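PDB 5B89: cysteine desulfurase from Thermococcus onnurineus, which probably uses pyridoxal 5'-phosphate to take sulfur from L-cysteine and pass it to a sulfur carrier, releasing L-alanine. Local coordinates for residues Thr48-Met56 with Ile295-Tyr303; Glu316-Thr324 with Leu340-Ser348. All coordinates share one frame; numbering follows the deposited sequence.

Contact 1: residues Thr48-Met56 with Ile295-Tyr303; sequences TPKPVVEAM and IGLAAGIRY
Over one face of the Tyr303 ring lies the pyrrolidine of Pro49, whose CG sits 3.8 Å from the ring centroid and 20° off the normal, a CH-pi contact displaced toward the ring's rim. Pro51 meets the same ring obliquely, its CG 4.1 Å from Tyr303 CE1. Tyr303 gets there because its CG stands anti to the backbone N (chi1 -170°), and its hydroxyl is hydrogen-bonded to Asp30. Proline suits both places: Pro49 is the N-cap residue and Pro51 lies in the first turn, where no amide hydrogen is needed for helical bonding.

Farther along, small residues bring the helices together. Ala55 CB meets Ala299 CB at 3.6 Å. The two methyls of Val52 rest on the helical bond from Gly300 N to Gly296 O, CG1 lying 3.5 Å from Gly296 O and CG2 3.6 Å from Gly300 N. With no side chain on Gly296, Met56 lies directly on its backbone, CG 3.6 Å from Gly296 CA. Beyond Met56 lies Tyr60 of the second subunit.

With axes 8.3 Å apart at 149°, this is close, roughly antiparallel helix packing through glycine and alanine, joining helix 50-62 of the subunit interface to helix 291-307.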
loop_
_atom_site.group_PDB
_atom_site.type_symbol
_atom_site.label_atom_id
_atom_site.label_comp_id
_atom_site.label_asym_id
_atom_site.label_seq_id
_atom_site.Cartn_x
_atom_site.Cartn_y
_atom_site.Cartn_z
ATOM N N THR B 48 -6.361 -16.396 -6.444
ATOM C CA THR B 48 -5.052 -16.584 -5.869
ATOM C C THR B 48 -4.761 -18.046 -5.530
ATOM O O THR B 48 -5.472 -18.619 -4.824
ATOM C CB THR B 48 -4.973 -15.731 -4.572
ATOM O OG1 THR B 48 -5.405 -14.390 -4.827
ATOM C CG2 THR B 48 -3.584 -15.730 -3.983
ATOM N N PRO B 49 -3.699 -18.598 -6.066
ATOM C CA PRO B 49 -3.379 -20.016 -5.787
ATOM C C PRO B 49 -2.912 -20.189 -4.341
ATOM O O PRO B 49 -2.251 -19.360 -3.741
ATOM C CB PRO B 49 -2.250 -20.287 -6.761
ATOM C CG PRO B 49 -1.987 -19.063 -7.527
ATOM C CD PRO B 49 -2.826 -17.951 -7.034
ATOM N N LYS B 50 -3.123 -21.408 -3.873
ATOM C CA LYS B 50 -2.687 -21.742 -2.510
ATOM C C LYS B 50 -1.281 -21.531 -2.229
ATOM O O LYS B 50 -0.905 -21.062 -1.169
ATOM C CB LYS B 50 -3.087 -23.186 -2.181
ATOM C CG LYS B 50 -4.528 -23.283 -1.942
ATOM C CD LYS B 50 -4.967 -24.767 -1.809
ATOM C CE LYS B 50 -4.231 -25.496 -0.715
ATOM N NZ LYS B 50 -4.793 -25.146 0.602
ATOM N N PRO B 51 -0.371 -21.812 -3.154
ATOM C CA PRO B 51 1.032 -21.568 -2.845
ATOM C C PRO B 51 1.404 -20.102 -2.569
ATOM O O PRO B 51 2.311 -19.844 -1.887
ATOM C CB PRO B 51 1.759 -22.067 -4.092
ATOM C CG PRO B 51 0.885 -23.125 -4.613
ATOM C CD PRO B 51 -0.517 -22.671 -4.336
ATOM N N VAL B 52 0.657 -19.167 -3.109
ATOM C CA VAL B 52 0.915 -17.772 -2.874
ATOM C C VAL B 52 0.468 -17.422 -1.425
ATOM O O VAL B 52 1.122 -16.762 -0.724
ATOM C CB VAL B 52 0.197 -16.919 -3.911
ATOM C CG1 VAL B 52 0.218 -15.464 -3.500
ATOM C CG2 VAL B 52 0.826 -17.142 -5.302
ATOM N N VAL B 53 -0.671 -17.953 -1.045
ATOM C CA VAL B 53 -1.175 -17.776 0.301
ATOM C C VAL B 53 -0.196 -18.403 1.308
ATOM O O VAL B 53 0.109 -17.789 2.254
ATOM C CB VAL B 53 -2.592 -18.344 0.451
ATOM C CG1 VAL B 53 -3.076 -18.220 1.893
ATOM C CG2 VAL B 53 -3.519 -17.603 -0.455
ATOM N N GLU B 54 0.299 -19.605 1.016
ATOM C CA GLU B 54 1.257 -20.265 1.834
ATOM C C GLU B 54 2.511 -19.507 2.040
ATOM O O GLU B 54 3.100 -19.369 3.157
ATOM C CB GLU B 54 1.475 -21.667 1.370
ATOM C CG GLU B 54 0.246 -22.563 1.451
ATOM C CD GLU B 54 0.194 -23.873 0.633
ATOM O OE1 GLU B 54 1.130 -24.135 -0.151
ATOM O OE2 GLU B 54 -0.868 -24.550 0.769
ATOM N N ALA B 55 3.021 -18.832 0.958
ATOM C CA ALA B 55 4.200 -18.092 1.119
ATOM C C ALA B 55 4.111 -16.896 2.083
ATOM O O ALA B 55 4.988 -16.503 2.825
ATOM C CB ALA B 55 4.727 -17.586 -0.261
ATOM N N MET B 56 2.968 -16.255 1.981
ATOM C CA MET B 56 2.648 -15.128 2.815
ATOM C C MET B 56 2.427 -15.551 4.269
ATOM O O MET B 56 2.869 -14.900 5.150
ATOM C CB MET B 56 1.375 -14.438 2.304
ATOM C CG MET B 56 1.596 -13.758 0.983
ATOM S SD MET B 56 0.236 -12.664 0.572
ATOM C CE MET B 56 -1.167 -13.758 0.422
ATOM N N ILE B 295 6.435 -10.470 -0.772
ATOM C CA ILE B 295 6.708 -11.903 -0.735
ATOM C C ILE B 295 5.656 -12.663 -1.470
ATOM O O ILE B 295 5.938 -13.612 -2.219
ATOM C CB ILE B 295 6.885 -12.335 0.752
ATOM C CG1 ILE B 295 8.172 -11.755 1.301
ATOM C CG2 ILE B 295 6.834 -13.894 0.905
ATOM C CD1 ILE B 295 8.302 -11.766 2.863
ATOM N N GLY B 296 4.398 -12.285 -1.284
ATOM C CA GLY B 296 3.327 -12.904 -2.044
ATOM C C GLY B 296 3.390 -12.700 -3.563
ATOM O O GLY B 296 3.121 -13.648 -4.328
ATOM N N LEU B 297 3.764 -11.485 -3.881
ATOM C CA LEU B 297 3.910 -11.184 -5.335
ATOM C C LEU B 297 5.038 -12.009 -5.919
ATOM O O LEU B 297 4.843 -12.538 -7.020
ATOM C CB LEU B 297 4.120 -9.692 -5.540
ATOM C CG LEU B 297 4.436 -9.246 -6.999
ATOM C CD1 LEU B 297 3.389 -9.723 -7.925
ATOM C CD2 LEU B 297 4.632 -7.760 -7.063
ATOM N N ALA B 298 6.160 -12.125 -5.249
ATOM C CA ALA B 298 7.285 -12.973 -5.757
ATOM C C ALA B 298 6.827 -14.383 -5.874
ATOM O O ALA B 298 7.134 -15.058 -6.893
ATOM C CB ALA B 298 8.484 -12.815 -4.853
ATOM N N ALA B 299 5.992 -14.899 -4.994
ATOM C CA ALA B 299 5.449 -16.222 -5.132
ATOM C C ALA B 299 4.532 -16.341 -6.258
ATOM O O ALA B 299 4.583 -17.363 -6.954
ATOM C CB ALA B 299 4.746 -16.647 -3.787
ATOM N N GLY B 300 3.708 -15.352 -6.567
ATOM C CA GLY B 300 2.829 -15.367 -7.758
ATOM C C GLY B 300 3.665 -15.345 -9.000
ATOM O O GLY B 300 3.333 -16.172 -9.893
ATOM N N ILE B 301 4.692 -14.553 -9.047
ATOM C CA ILE B 301 5.549 -14.550 -10.243
ATOM C C ILE B 301 6.225 -15.894 -10.399
ATOM O O ILE B 301 6.264 -16.432 -11.567
ATOM C CB ILE B 301 6.505 -13.435 -10.131
ATOM C CG1 ILE B 301 5.815 -12.091 -10.396
ATOM C CG2 ILE B 301 7.658 -13.606 -11.138
ATOM C CD1 ILE B 301 6.613 -10.912 -9.973
ATOM N N ARG B 302 6.731 -16.512 -9.344
ATOM C CA ARG B 302 7.281 -17.840 -9.515
ATOM C C ARG B 302 6.256 -18.882 -9.988
ATOM O O ARG B 302 6.579 -19.779 -10.741
ATOM C CB ARG B 302 7.932 -18.301 -8.223
ATOM C CG ARG B 302 9.230 -17.610 -7.961
ATOM C CD ARG B 302 10.303 -18.082 -8.947
ATOM N NE ARG B 302 11.630 -17.844 -8.427
ATOM C CZ ARG B 302 12.556 -17.198 -9.070
ATOM N NH1 ARG B 302 12.264 -16.693 -10.263
ATOM N NH2 ARG B 302 13.752 -17.034 -8.524
ATOM N N TYR B 303 5.025 -18.749 -9.546
ATOM C CA TYR B 303 3.980 -19.638 -9.964
ATOM C C TYR B 303 3.695 -19.434 -11.476
ATOM O O TYR B 303 3.518 -20.361 -12.190
ATOM C CB TYR B 303 2.736 -19.391 -9.081
ATOM C CG TYR B 303 1.636 -20.365 -9.206
ATOM C CD1 TYR B 303 1.630 -21.515 -8.467
ATOM C CD2 TYR B 303 0.581 -20.114 -10.014
ATOM C CE1 TYR B 303 0.603 -22.412 -8.593
ATOM C CE2 TYR B 303 -0.428 -20.993 -10.153
ATOM C CZ TYR B 303 -0.410 -22.161 -9.449
ATOM O OH TYR B 303 -1.437 -23.009 -9.645
#

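Contact 2: residues Glu316-Thr324 with Leu340-Ser348; sequences EHKLVKRTT and LKKHAGVVS
Val320 and Leu340 run alongside each other in opposite senses, CG1 of the valine 4.1 Å from CD2 of the leucine, and the other side chains are arranged about this pair. Leu340 crosses two helix residues at roughly a right angle. Its CB comes to the edge of the His317 imidazole, close to the ring plane and 4.0 Å from His317 NE2, while its CD1 reaches over the helix to Lys321 CA at 3.7 Å. The flexible, branched leucine can thus cover a full helical turn, whereas Lys321 lends only the root of its chain and sends its amine to Glu325.

The two methyls of Val320 part company. CG1, anti to the backbone N (chi1 173°), faces Leu340, the His343 ring obliquely and Val347; CG2 presses on the turn, 3.4 Å from Ala344 O and 3.6 Å from Gly345 CA. Gly345 centres an inverse gamma turn and has no side chain, and Glu316 OE2 lies 3.7 Å from its CA; the other oxygen, OE1, is hydrogen-bonded to His217. At the strand, Val347 obliquely meets Thr324 CG2.

Thr323, Thr324 and His343 ND1 turn to carbonyls of their own segments. Thr323 OG1 donates to Leu319 O and Thr324 OG1 to Val320 O, the latter at 2.8 Å, leaving Thr324 CG2 to pack on Val347. His343 ND1 bonds Ala344 O almost straight, at 172°, with the acceptor in the ring plane; the same oxygen accepts Val346 N. With these three groups satisfied locally, the helix meets segment 340-348 mainly through apolar packing, without a hydrogen bond between them.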
loop_
_atom_site.group_PDB
_atom_site.type_symbol
_atom_site.label_atom_id
_atom_site.label_comp_id
_atom_site.label_asym_id
_atom_site.label_seq_id
_atom_site.Cartn_x
_atom_site.Cartn_y
_atom_site.Cartn_z
ATOM N N GLU B 316 -5.496 -18.346 -23.016
ATOM C CA GLU B 316 -6.389 -17.215 -23.104
ATOM C C GLU B 316 -6.924 -16.981 -24.522
ATOM O O GLU B 316 -8.110 -16.660 -24.635
ATOM C CB GLU B 316 -5.723 -15.943 -22.483
ATOM C CG GLU B 316 -5.592 -16.060 -20.933
ATOM C CD GLU B 316 -5.078 -14.808 -20.303
ATOM O OE1 GLU B 316 -4.533 -14.849 -19.219
ATOM O OE2 GLU B 316 -5.290 -13.742 -20.833
ATOM N N HIS B 317 -6.069 -17.146 -25.508
ATOM C CA HIS B 317 -6.505 -16.956 -26.856
ATOM C C HIS B 317 -7.603 -17.972 -27.218
ATOM O O HIS B 317 -8.512 -17.631 -27.830
ATOM C CB HIS B 317 -5.320 -17.120 -27.778
ATOM C CG HIS B 317 -5.723 -17.162 -29.197
ATOM N ND1 HIS B 317 -5.709 -18.308 -29.946
ATOM C CD2 HIS B 317 -6.286 -16.217 -29.955
ATOM C CE1 HIS B 317 -6.207 -18.044 -31.133
ATOM N NE2 HIS B 317 -6.564 -16.789 -31.164
ATOM N N LYS B 318 -7.441 -19.206 -26.794
ATOM C CA LYS B 318 -8.453 -20.223 -27.074
ATOM C C LYS B 318 -9.768 -19.824 -26.469
ATOM O O LYS B 318 -10.788 -19.997 -27.047
ATOM C CB LYS B 318 -8.056 -21.609 -26.547
ATOM C CG LYS B 318 -6.876 -22.285 -27.195
ATOM C CD LYS B 318 -6.585 -23.626 -26.561
ATOM C CE LYS B 318 -5.242 -24.161 -26.967
ATOM N NZ LYS B 318 -4.814 -25.413 -26.281
ATOM N N LEU B 319 -9.717 -19.302 -25.252
ATOM C CA LEU B 319 -10.941 -18.874 -24.630
ATOM C C LEU B 319 -11.646 -17.718 -25.279
ATOM O O LEU B 319 -12.808 -17.689 -25.529
ATOM C CB LEU B 319 -10.673 -18.576 -23.093
ATOM C CG LEU B 319 -10.015 -19.646 -22.305
ATOM C CD1 LEU B 319 -9.581 -19.088 -20.925
ATOM C CD2 LEU B 319 -11.007 -20.816 -22.094
ATOM N N VAL B 320 -10.858 -16.682 -25.708
ATOM C CA VAL B 320 -11.404 -15.551 -26.459
ATOM C C VAL B 320 -11.982 -15.972 -27.824
ATOM O O VAL B 320 -13.005 -15.451 -28.202
ATOM C CB VAL B 320 -10.257 -14.504 -26.621
ATOM C CG1 VAL B 320 -10.675 -13.419 -27.502
ATOM C CG2 VAL B 320 -9.853 -13.942 -25.242
ATOM N N LYS B 321 -11.259 -16.826 -28.498
ATOM C CA LYS B 321 -11.678 -17.305 -29.806
ATOM C C LYS B 321 -13.039 -18.000 -29.711
ATOM O O LYS B 321 -13.921 -17.676 -30.460
ATOM C CB LYS B 321 -10.623 -18.213 -30.410
ATOM C CG LYS B 321 -10.858 -18.556 -31.881
ATOM C CD LYS B 321 -9.798 -19.463 -32.430
ATOM C CE LYS B 321 -10.081 -19.638 -33.921
ATOM N NZ LYS B 321 -11.198 -20.536 -34.239
ATOM N N ARG B 322 -13.201 -18.907 -28.749
ATOM C CA ARG B 322 -14.502 -19.561 -28.617
ATOM C C ARG B 322 -15.600 -18.635 -28.108
ATOM O O ARG B 322 -16.672 -18.695 -28.570
ATOM C CB ARG B 322 -14.396 -20.845 -27.812
ATOM C CG ARG B 322 -15.726 -21.555 -27.624
ATOM C CD ARG B 322 -16.289 -22.016 -28.964
ATOM N NE ARG B 322 -17.537 -22.704 -28.699
ATOM C CZ ARG B 322 -18.677 -22.445 -29.270
ATOM N NH1 ARG B 322 -18.756 -21.561 -30.201
ATOM N NH2 ARG B 322 -19.762 -23.085 -28.891
ATOM N N THR B 323 -15.289 -17.755 -27.156
ATOM C CA THR B 323 -16.247 -16.834 -26.679
ATOM C C THR B 323 -16.813 -15.938 -27.755
ATOM O O THR B 323 -18.001 -15.774 -27.873
ATOM C CB THR B 323 -15.717 -15.930 -25.457
ATOM O OG1 THR B 323 -15.303 -16.869 -24.429
ATOM C CG2 THR B 323 -16.712 -15.042 -24.977
ATOM N N THR B 324 -15.921 -15.279 -28.473
ATOM C CA THR B 324 -16.357 -14.338 -29.519
ATOM C C THR B 324 -17.146 -15.012 -30.683
ATOM O O THR B 324 -18.128 -14.469 -31.061
ATOM C CB THR B 324 -15.097 -13.548 -30.068
ATOM O OG1 THR B 324 -14.126 -14.432 -30.550
ATOM C CG2 THR B 324 -14.561 -12.580 -28.958
ATOM N N LEU B 340 -7.747 -11.303 -33.488
ATOM C CA LEU B 340 -7.520 -11.825 -32.146
ATOM C C LEU B 340 -6.103 -11.829 -31.793
ATOM O O LEU B 340 -5.799 -11.989 -30.603
ATOM C CB LEU B 340 -8.189 -13.216 -31.908
ATOM C CG LEU B 340 -9.719 -13.137 -32.120
ATOM C CD1 LEU B 340 -10.301 -14.521 -31.822
ATOM C CD2 LEU B 340 -10.463 -12.085 -31.363
ATOM N N LYS B 341 -5.111 -11.704 -32.703
ATOM C CA LYS B 341 -3.711 -11.556 -32.267
ATOM C C LYS B 341 -3.476 -10.249 -31.494
ATOM O O LYS B 341 -2.431 -10.188 -30.795
ATOM C CB LYS B 341 -2.796 -11.593 -33.520
ATOM C CG LYS B 341 -2.726 -12.993 -34.167
ATOM C CD LYS B 341 -1.561 -13.245 -35.018
ATOM C CE LYS B 341 -1.695 -14.632 -35.659
ATOM N NZ LYS B 341 -1.605 -15.835 -34.747
ATOM N N LYS B 342 -4.367 -9.288 -31.633
ATOM C CA LYS B 342 -4.297 -8.009 -30.936
ATOM C C LYS B 342 -5.391 -7.888 -29.822
ATOM O O LYS B 342 -5.743 -6.770 -29.392
ATOM C CB LYS B 342 -4.584 -6.808 -31.991
ATOM C CG LYS B 342 -3.466 -6.406 -32.927
ATOM C CD LYS B 342 -3.793 -4.967 -33.344
ATOM C CE LYS B 342 -3.825 -3.885 -32.208
ATOM N NZ LYS B 342 -4.017 -2.484 -32.704
ATOM N N HIS B 343 -5.991 -9.021 -29.395
ATOM C CA HIS B 343 -7.070 -9.013 -28.432
ATOM C C HIS B 343 -6.662 -9.894 -27.242
ATOM O O HIS B 343 -6.416 -11.102 -27.365
ATOM C CB HIS B 343 -8.339 -9.631 -29.091
ATOM C CG HIS B 343 -9.623 -9.197 -28.490
ATOM N ND1 HIS B 343 -9.987 -9.323 -27.138
ATOM C CD2 HIS B 343 -10.688 -8.551 -29.054
ATOM C CE1 HIS B 343 -11.204 -8.812 -26.938
ATOM N NE2 HIS B 343 -11.612 -8.311 -28.081
ATOM N N ALA B 344 -6.597 -9.265 -26.091
ATOM C CA ALA B 344 -6.217 -9.950 -24.894
ATOM C C ALA B 344 -7.366 -10.750 -24.322
ATOM O O ALA B 344 -8.359 -10.850 -24.923
ATOM C CB ALA B 344 -5.699 -8.957 -23.891
ATOM N N GLY B 345 -7.171 -11.328 -23.153
ATOM C CA GLY B 345 -8.179 -12.167 -22.537
ATOM C C GLY B 345 -9.303 -11.450 -21.873
ATOM O O GLY B 345 -9.577 -11.658 -20.746
ATOM N N VAL B 346 -9.911 -10.566 -22.619
ATOM C CA VAL B 346 -10.968 -9.704 -22.192
ATOM C C VAL B 346 -12.012 -9.612 -23.294
ATOM O O VAL B 346 -11.650 -9.273 -24.379
ATOM C CB VAL B 346 -10.445 -8.268 -21.975
ATOM C CG1 VAL B 346 -11.547 -7.345 -21.518
ATOM C CG2 VAL B 346 -9.300 -8.262 -20.959
ATOM N N VAL B 347 -13.272 -9.933 -22.993
ATOM C CA VAL B 347 -14.358 -9.770 -23.995
ATOM C C VAL B 347 -15.448 -8.968 -23.359
ATOM O O VAL B 347 -16.182 -9.447 -22.436
ATOM C CB VAL B 347 -14.861 -11.159 -24.411
ATOM C CG1 VAL B 347 -15.982 -10.924 -25.437
ATOM C CG2 VAL B 347 -13.758 -12.000 -25.014
ATOM N N SER B 348 -15.632 -7.721 -23.787
ATOM C CA SER B 348 -16.718 -6.865 -23.442
ATOM C C SER B 348 -17.782 -7.035 -24.510
ATOM O O SER B 348 -17.497 -7.191 -25.703
ATOM C CB SER B 348 -16.310 -5.328 -23.440
ATOM O OG SER B 348 -15.755 -4.971 -22.182
#

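In the fold
Contact 1 closes before contact 2 opens along the chain, and the two are joined by consecutive helices, 291-307 and 309-329. Their centres lie 26 Å apart and their nearest atoms about 12 Å, so they do not touch. Contact 1 ties helix 50-62, near the N-terminus and meeting the second subunit, to a segment far along the chain; contact 2 is local, packing helix 309-329 on edge strand 346-349 of the four-stranded mixed sheet. That sheet, three C-terminal strands with strand 38-39 at its other edge, belongs to the small domain of the class-V fold. Val346 points away from the helix, its side chain about 8 Å from both bound pyridoxal phosphate and alanine, so the strand lies between helix and active site.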